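Methylmalonyl-CoA carboxyltransferase 12S subunit (Propionibacterium freudenreichii, PDB 1ON3) catalyses the transfer of the carboxyl group of methylmalonyl-CoA to the biotin of the 1.3S subunit, as the hexameric core of transcarboxylase. Local coordinates at residues Ser264-Asn269 / Phe320-Gly325; Glu397-Lys402 / Gln511-Lys516. One frame throughout, in Å; residues are numbered along the deposited sequence.

Interaction 1. Residues Ser264-Asn269 / Phe320-Gly325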
ATOM      1  N   SER E 264     -25.800   8.855   3.839  1.00 14.08           N
ATOM      2  CA  SER E 264     -26.110  10.279   3.883  1.00 17.84           C
ATOM      3  C   SER E 264     -27.154  10.508   4.987  1.00 20.11           C
ATOM      4  O   SER E 264     -28.044   9.674   5.204  1.00 18.25           O
ATOM      5  CB  SER E 264     -26.654  10.736   2.525  1.00 18.97           C
ATOM      6  OG  SER E 264     -25.702  10.477   1.510  1.00 22.57           O
ATOM      7  N   PHE E 265     -27.029  11.622   5.704  1.00 16.20           N
ATOM      8  CA  PHE E 265     -27.969  11.939   6.770  1.00 16.63           C
ATOM      9  C   PHE E 265     -29.333  12.221   6.160  1.00 18.97           C
ATOM     10  O   PHE E 265     -29.426  12.740   5.045  1.00 14.79           O
ATOM     11  CB  PHE E 265     -27.509  13.177   7.550  1.00 17.55           C
ATOM     12  CG  PHE E 265     -26.271  12.966   8.382  1.00 19.91           C
ATOM     13  CD1 PHE E 265     -25.523  11.790   8.292  1.00 19.16           C
ATOM     14  CD2 PHE E 265     -25.839  13.963   9.249  1.00 20.87           C
ATOM     15  CE1 PHE E 265     -24.372  11.623   9.050  1.00 22.61           C
ATOM     16  CE2 PHE E 265     -24.682  13.798  10.012  1.00 24.61           C
ATOM     17  CZ  PHE E 265     -23.952  12.629   9.910  1.00 22.26           C
ATOM     18  N   VAL E 266     -30.382  11.898   6.904  1.00 15.75           N
ATOM     19  CA  VAL E 266     -31.757  12.112   6.450  1.00 14.83           C
ATOM     20  C   VAL E 266     -32.593  12.788   7.549  1.00 16.63           C
ATOM     21  O   VAL E 266     -32.536  12.376   8.710  1.00 14.63           O
ATOM     22  CB  VAL E 266     -32.415  10.752   6.065  1.00 16.13           C
ATOM     23  CG1 VAL E 266     -33.894  10.941   5.737  1.00 17.66           C
ATOM     24  CG2 VAL E 266     -31.689  10.153   4.870  1.00 13.06           C
ATOM     25  N   ASN E 267     -33.343  13.833   7.182  1.00 16.69           N
ATOM     26  CA  ASN E 267     -34.224  14.555   8.111  1.00 20.29           C
ATOM     27  C   ASN E 267     -33.678  14.613   9.533  1.00 18.09           C
ATOM     28  O   ASN E 267     -34.328  14.157  10.467  1.00 17.23           O
ATOM     29  CB  ASN E 267     -35.596  13.882   8.149  1.00 23.95           C
ATOM     30  CG  ASN E 267     -36.324  13.963   6.822  1.00 34.43           C
ATOM     31  OD1 ASN E 267     -37.201  13.146   6.533  1.00 36.70           O
ATOM     32  ND2 ASN E 267     -35.978  14.960   6.014  1.00 34.05           N
ATOM     33  N   PRO E 268     -32.496  15.212   9.717  1.00 18.75           N
ATOM     34  CA  PRO E 268     -31.865  15.316  11.034  1.00 20.54           C
ATOM     35  C   PRO E 268     -32.662  16.046  12.098  1.00 24.28           C
ATOM     36  O   PRO E 268     -33.183  17.140  11.861  1.00 24.81           O
ATOM     37  CB  PRO E 268     -30.547  16.034  10.738  1.00 20.01           C
ATOM     38  CG  PRO E 268     -30.314  15.784   9.266  1.00 22.02           C
ATOM     39  CD  PRO E 268     -31.687  15.895   8.693  1.00 19.00           C
ATOM     40  N   ASN E 269     -32.766  15.431  13.269  1.00 19.74           N
ATOM     41  CA  ASN E 269     -33.445  16.052  14.400  1.00 22.84           C
ATOM     42  C   ASN E 269     -32.269  16.329  15.335  1.00 27.34           C
ATOM     43  O   ASN E 269     -31.609  15.394  15.803  1.00 23.79           O
ATOM     44  CB  ASN E 269     -34.426  15.080  15.055  1.00 26.40           C
ATOM     45  CG  ASN E 269     -35.257  15.732  16.138  1.00 27.06           C
ATOM     46  OD1 ASN E 269     -34.725  16.303  17.083  1.00 31.28           O
ATOM     47  ND2 ASN E 269     -36.574  15.648  16.005  1.00 36.77           N
ATOM     48  N   PHE E 320     -32.767  -0.407  12.619  1.00 11.66           N
ATOM     49  CA  PHE E 320     -32.055   0.730  12.060  1.00 10.10           C
ATOM     50  C   PHE E 320     -32.805   1.981  12.526  1.00  9.92           C
ATOM     51  O   PHE E 320     -34.039   1.991  12.599  1.00 10.04           O
ATOM     52  CB  PHE E 320     -32.072   0.697  10.530  1.00  9.58           C
ATOM     53  CG  PHE E 320     -31.108  -0.279   9.927  1.00 10.17           C
ATOM     54  CD1 PHE E 320     -31.560  -1.308   9.108  1.00  9.42           C
ATOM     55  CD2 PHE E 320     -29.741  -0.149  10.142  1.00  9.59           C
ATOM     56  CE1 PHE E 320     -30.651  -2.196   8.502  1.00  7.24           C
ATOM     57  CE2 PHE E 320     -28.832  -1.023   9.550  1.00 14.20           C
ATOM     58  CZ  PHE E 320     -29.282  -2.046   8.728  1.00  7.61           C
ATOM     59  N   ALA E 321     -32.061   3.036  12.833  1.00 10.75           N
ATOM     60  CA  ALA E 321     -32.671   4.282  13.255  1.00 10.23           C
ATOM     61  C   ALA E 321     -31.688   5.382  12.964  1.00 14.06           C
ATOM     62  O   ALA E 321     -30.648   5.154  12.339  1.00 12.27           O
ATOM     63  CB  ALA E 321     -32.976   4.244  14.737  1.00 14.32           C
ATOM     64  N   ARG E 322     -32.005   6.582  13.427  1.00 13.40           N
ATOM     65  CA  ARG E 322     -31.108   7.695  13.218  1.00 11.71           C
ATOM     66  C   ARG E 322     -30.987   8.564  14.454  1.00 11.21           C
ATOM     67  O   ARG E 322     -31.937   8.705  15.238  1.00 15.63           O
ATOM     68  CB  ARG E 322     -31.582   8.547  12.039  1.00 11.26           C
ATOM     69  CG  ARG E 322     -31.333   7.908  10.670  1.00 10.39           C
ATOM     70  CD  ARG E 322     -31.839   8.795   9.555  1.00 13.29           C
ATOM     71  NE  ARG E 322     -31.775   8.117   8.264  1.00 14.32           N
ATOM     72  CZ  ARG E 322     -32.798   7.514   7.671  1.00 10.40           C
ATOM     73  NH1 ARG E 322     -33.995   7.494   8.243  1.00 12.30           N
ATOM     74  NH2 ARG E 322     -32.616   6.927   6.495  1.00 12.37           N
ATOM     75  N   VAL E 323     -29.794   9.110  14.647  1.00 15.50           N
ATOM     76  CA  VAL E 323     -29.563  10.029  15.748  1.00 17.82           C
ATOM     77  C   VAL E 323     -28.939  11.243  15.080  1.00 15.08           C
ATOM     78  O   VAL E 323     -27.877  11.144  14.472  1.00 19.22           O
ATOM     79  CB  VAL E 323     -28.609   9.446  16.815  1.00 18.84           C
ATOM     80  CG1 VAL E 323     -28.370  10.497  17.909  1.00 17.52           C
ATOM     81  CG2 VAL E 323     -29.235   8.188  17.443  1.00 12.79           C
ATOM     82  N   ASN E 324     -29.616  12.382  15.175  1.00 18.50           N
ATOM     83  CA  ASN E 324     -29.136  13.609  14.542  1.00 16.28           C
ATOM     84  C   ASN E 324     -28.945  13.366  13.042  1.00 18.33           C
ATOM     85  O   ASN E 324     -27.990  13.855  12.434  1.00 16.02           O
ATOM     86  CB  ASN E 324     -27.820  14.062  15.171  1.00 19.17           C
ATOM     87  CG  ASN E 324     -27.964  14.428  16.654  1.00 19.59           C
ATOM     88  OD1 ASN E 324     -26.997  14.352  17.404  1.00 19.84           O
ATOM     89  ND2 ASN E 324     -29.160  14.838  17.065  1.00 19.53           N
ATOM     90  N   GLY E 325     -29.859  12.595  12.457  1.00 16.23           N
ATOM     91  CA  GLY E 325     -29.804  12.299  11.030  1.00 17.65           C
ATOM     92  C   GLY E 325     -28.860  11.201  10.579  1.00 17.18           C
ATOM     93  O   GLY E 325     -28.901  10.789   9.419  1.00 16.86           O
TER
HETATM   94  O   HOH W   1     -29.239   7.878   6.999  1.00 16.69           O
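Gly-325 packs tightly against Phe-265, Val-266 and Pro-268, its CA lying 3.7 Å from Pro-268 CA. Its carbonyl O accepts the N-H of Val-266 (Gly-325 O to Val-266 N 3.1 Å), the donor sitting in the carbonyl plane on a lone pair, and also a CA-H...O contact from Phe-265 CA at 3.0 Å. Gly-325, with positive phi (81°), has no side chain to meet the Pro-268 ring that lies against its CA. At the far end Asn-324 ND2 gives a bond to Asn-269 O (2.8 Å), nearly in its own amide plane and on a lone pair of the acceptor. The solvent side is looser: the exposed Phe-265 ring meets the Asn-324 and Gly-325 carbonyl oxygens obliquely, and exposed Ser-264 adds little. A water links Ser-264 O to NE of the buried Arg-322 (2.8 Å to each). That water lies at the guanidinium edge, while Val-266 CB covers one face, 3.5 Å from Arg-322 NE. The arginine arrives there with its chain extended from CG to NE, and its NH2 bonds to Ser-253 OG. An alanine here would remove the guanidinium, and is likely to leave Ser-253 OG and the water without this partner and open a gap beneath Val-266. Asn-324 and Gly-325 form the type I' turn of the hairpin joining antiparallel strands 316-323 and 326-333. Asp-301 accepts the N-H groups of Asn-324, Gly-325 and Asn-269, tying this turn to the loop between helices 241-253 and 278-281, while helix 495-505 packs on Asn-324 through Arg-496 and Ala-500.

Interaction 2. Residues Glu397-Lys402 / Gln511-Lys516; sequences EATVPK and QTRPAK
Glu-397, the last residue of helix 384-397, reaches Arg-513 in a salt bridge made through a single oxygen: OE2 takes NH2 of Arg-513 at 2.8 Å and, weakly, its NE at 3.2 Å. The carboxylate and guanidinium planes stand nearly perpendicular, 86° apart, and NH2 meets OE2 from above the carboxylate plane. A bend at chi2 (69°) turns the glutamate's end toward the arginine; the residue is modelled in two conformers, and the bridge is that of one of them. A water accepts a hydrogen bond from Lys-516 NZ and donates one to the same OE2; the lysine NZ is also bound to Ser-165 O of a second subunit. Ala-398 leaves helical geometry and opens the connection to strand 402-407, a helix-to-strand link in the C-terminal half of this duplicated crotonase-like fold. Thr-399 follows with CB pointing at the 511-516 chain: its CG2 touches Arg-513 CG at 3.6 Å, and its CA lies 3.4 Å from Gln-511 OE1. Its OG1, bonded to Lys-517 NZ of the second subunit, also accepts a hydrogen bond from a water that donates another to Gln-511 O; a further water donates to Thr-399 O and accepts a weak bond from Gln-511 N. Buried Lys-402 folds back so that NZ bonds to Ala-398 O (3.1 Å), Tyr-395 O, Leu-423 O and a water, which probably links it to Gln-511 OE1.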
ATOM      1  N   GLU E 397     -14.605  -7.765  16.325  1.00 13.94           N
ATOM      2  CA  GLU E 397     -14.032  -7.480  15.013  1.00 13.19           C
ATOM      3  C   GLU E 397     -14.495  -6.110  14.495  1.00 11.76           C
ATOM      4  O   GLU E 397     -13.805  -5.464  13.709  1.00 13.58           O
ATOM      5  CB  GLU E 397     -14.460  -8.555  14.011  0.50 16.42           C
ATOM      6  CG  GLU E 397     -13.878  -8.379  12.617  0.50 27.10           C
ATOM      7  CD  GLU E 397     -12.378  -8.625  12.561  0.50 26.31           C
ATOM      8  OE1 GLU E 397     -11.772  -8.348  11.507  0.50 32.80           O
ATOM      9  OE2 GLU E 397     -11.803  -9.101  13.564  0.50 30.95           O
ATOM     10  N   ALA E 398     -15.673  -5.683  14.921  1.00  9.04           N
ATOM     11  CA  ALA E 398     -16.216  -4.420  14.432  1.00 13.02           C
ATOM     12  C   ALA E 398     -15.340  -3.215  14.750  1.00 12.23           C
ATOM     13  O   ALA E 398     -14.785  -3.110  15.849  1.00 11.47           O
ATOM     14  CB  ALA E 398     -17.639  -4.209  14.978  1.00 11.76           C
ATOM     15  N   THR E 399     -15.217  -2.309  13.777  1.00 13.22           N
ATOM     16  CA  THR E 399     -14.416  -1.100  13.953  1.00  9.48           C
ATOM     17  C   THR E 399     -15.248   0.191  13.869  1.00 13.11           C
ATOM     18  O   THR E 399     -14.720   1.294  14.050  1.00 11.17           O
ATOM     19  CB  THR E 399     -13.250  -1.042  12.930  1.00 12.69           C
ATOM     20  OG1 THR E 399     -13.779  -1.119  11.602  1.00 14.98           O
ATOM     21  CG2 THR E 399     -12.270  -2.209  13.158  1.00 11.24           C
ATOM     22  N   VAL E 400     -16.542   0.066  13.592  1.00 11.16           N
ATOM     23  CA  VAL E 400     -17.391   1.255  13.550  1.00 12.69           C
ATOM     24  C   VAL E 400     -17.541   1.724  14.998  1.00 12.95           C
ATOM     25  O   VAL E 400     -17.182   1.001  15.931  1.00 10.45           O
ATOM     26  CB  VAL E 400     -18.827   0.954  13.022  1.00 11.19           C
ATOM     27  CG1 VAL E 400     -18.802   0.634  11.525  1.00 10.05           C
ATOM     28  CG2 VAL E 400     -19.443  -0.215  13.802  1.00 15.16           C
ATOM     29  N   PRO E 401     -18.048   2.949  15.201  1.00 11.98           N
ATOM     30  CA  PRO E 401     -18.236   3.446  16.568  1.00 13.74           C
ATOM     31  C   PRO E 401     -19.192   2.473  17.265  1.00 12.84           C
ATOM     32  O   PRO E 401     -20.172   2.029  16.666  1.00  8.74           O
ATOM     33  CB  PRO E 401     -18.885   4.818  16.353  1.00  7.88           C
ATOM     34  CG  PRO E 401     -18.243   5.283  15.070  1.00  9.43           C
ATOM     35  CD  PRO E 401     -18.248   4.020  14.209  1.00 11.58           C
ATOM     36  N   LYS E 402     -18.888   2.124  18.512  1.00 13.38           N
ATOM     37  CA  LYS E 402     -19.731   1.223  19.293  1.00 10.79           C
ATOM     38  C   LYS E 402     -20.065   1.924  20.603  1.00  9.17           C
ATOM     39  O   LYS E 402     -19.174   2.213  21.395  1.00  9.82           O
ATOM     40  CB  LYS E 402     -18.990  -0.096  19.542  1.00  8.19           C
ATOM     41  CG  LYS E 402     -18.848  -0.937  18.256  1.00 11.35           C
ATOM     42  CD  LYS E 402     -18.009  -2.204  18.456  1.00 16.50           C
ATOM     43  CE  LYS E 402     -16.549  -1.879  18.636  1.00 18.07           C
ATOM     44  NZ  LYS E 402     -15.709  -3.090  18.847  1.00 12.19           N
ATOM     45  N   GLN E 511     -10.018   2.992  13.224  1.00 22.27           N
ATOM     46  CA  GLN E 511      -9.485   1.851  13.955  1.00 24.49           C
ATOM     47  C   GLN E 511      -9.066   0.762  12.986  1.00 27.34           C
ATOM     48  O   GLN E 511      -9.824   0.392  12.093  1.00 29.67           O
ATOM     49  CB  GLN E 511     -10.563   1.321  14.891  1.00 21.22           C
ATOM     50  CG  GLN E 511     -10.096   0.289  15.882  1.00 22.10           C
ATOM     51  CD  GLN E 511     -11.175  -0.022  16.888  1.00 23.93           C
ATOM     52  OE1 GLN E 511     -12.234  -0.539  16.532  1.00 15.57           O
ATOM     53  NE2 GLN E 511     -10.926   0.313  18.155  1.00 23.49           N
ATOM     54  N   THR E 512      -7.864   0.245  13.179  1.00 30.30           N
ATOM     55  CA  THR E 512      -7.321  -0.789  12.310  1.00 36.44           C
ATOM     56  C   THR E 512      -7.298  -2.172  12.957  1.00 32.20           C
ATOM     57  O   THR E 512      -7.381  -2.304  14.175  1.00 34.19           O
ATOM     58  CB  THR E 512      -5.899  -0.416  11.873  1.00 38.19           C
ATOM     59  OG1 THR E 512      -5.094  -0.169  13.035  1.00 39.83           O
ATOM     60  CG2 THR E 512      -5.930   0.838  11.000  1.00 40.77           C
ATOM     61  N   ARG E 513      -7.178  -3.196  12.119  1.00 30.10           N
ATOM     62  CA  ARG E 513      -7.165  -4.589  12.562  1.00 26.01           C
ATOM     63  C   ARG E 513      -5.927  -5.295  12.016  1.00 23.92           C
ATOM     64  O   ARG E 513      -5.344  -4.849  11.031  1.00 23.77           O
ATOM     65  CB  ARG E 513      -8.426  -5.300  12.041  1.00 27.61           C
ATOM     66  CG  ARG E 513      -9.741  -4.743  12.581  1.00 29.00           C
ATOM     67  CD  ARG E 513      -9.870  -5.061  14.071  1.00 35.11           C
ATOM     68  NE  ARG E 513     -10.041  -6.494  14.306  1.00 34.66           N
ATOM     69  CZ  ARG E 513      -9.842  -7.098  15.476  1.00 33.64           C
ATOM     70  NH1 ARG E 513      -9.453  -6.407  16.540  1.00 30.11           N
ATOM     71  NH2 ARG E 513     -10.041  -8.402  15.583  1.00 33.60           N
ATOM     72  N   PRO E 514      -5.505  -6.403  12.653  1.00 23.20           N
ATOM     73  CA  PRO E 514      -4.328  -7.133  12.174  1.00 19.93           C
ATOM     74  C   PRO E 514      -4.572  -7.590  10.738  1.00 17.09           C
ATOM     75  O   PRO E 514      -5.710  -7.850  10.355  1.00 14.90           O
ATOM     76  CB  PRO E 514      -4.245  -8.319  13.133  1.00 20.35           C
ATOM     77  CG  PRO E 514      -4.838  -7.774  14.400  1.00 24.58           C
ATOM     78  CD  PRO E 514      -6.028  -7.007  13.896  1.00 18.66           C
ATOM     79  N   ALA E 515      -3.509  -7.686   9.945  1.00 17.90           N
ATOM     80  CA  ALA E 515      -3.650  -8.130   8.561  1.00 17.39           C
ATOM     81  C   ALA E 515      -4.033  -9.608   8.562  1.00 16.37           C
ATOM     82  O   ALA E 515      -3.409 -10.424   9.247  1.00 18.12           O
ATOM     83  CB  ALA E 515      -2.331  -7.920   7.801  1.00 15.86           C
ATOM     84  N   LYS E 516      -5.068  -9.942   7.805  1.00 14.50           N
ATOM     85  CA  LYS E 516      -5.545 -11.316   7.699  1.00 15.31           C
ATOM     86  C   LYS E 516      -6.493 -11.392   6.513  1.00 18.58           C
ATOM     87  O   LYS E 516      -7.062 -10.382   6.114  1.00 18.36           O
ATOM     88  CB  LYS E 516      -6.293 -11.721   8.974  1.00 15.26           C
ATOM     89  CG  LYS E 516      -7.518 -10.866   9.284  1.00 12.37           C
ATOM     90  CD  LYS E 516      -8.181 -11.279  10.611  1.00 14.74           C
ATOM     91  CE  LYS E 516      -7.408 -10.752  11.829  1.00 15.44           C
ATOM     92  NZ  LYS E 516      -8.020 -11.188  13.131  1.00 12.99           N
TER
HETATM   93  O   HOH W   2     -10.733 -11.574  13.519  1.00 27.01           O
HETATM   94  O   HOH W   3     -11.546  -1.080   9.922  1.00 25.85           O
HETATM   95  O   HOH W   4     -13.285   2.794  12.550  1.00 38.79           O
HETATM   96  O   HOH W   5     -13.132  -1.984  18.672  1.00 23.96           O

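How the interactions relate
Both segments of interaction 1 precede those of interaction 2 in the sequence; the centres are 24 Å apart and the nearest atoms about 10 Å, without touching. Both involve the second of the chain's two seven-stranded mixed sheets: strand 316-323 leads into the hairpin turn of interaction 1, and strand 402-407, which starts at interaction 2, lies three places further across, beyond 326-333 and 364-370. Helix 495-505 packs on Asn-324, and the chain that leaves it continues as loop to 511-516. Their surroundings differ. No other subunit of the hexamer touches 264-269 or 320-325, whereas 397-402 and 511-516 lie against a second subunit, so interaction 2 lies at a subunit interface of the hexamer.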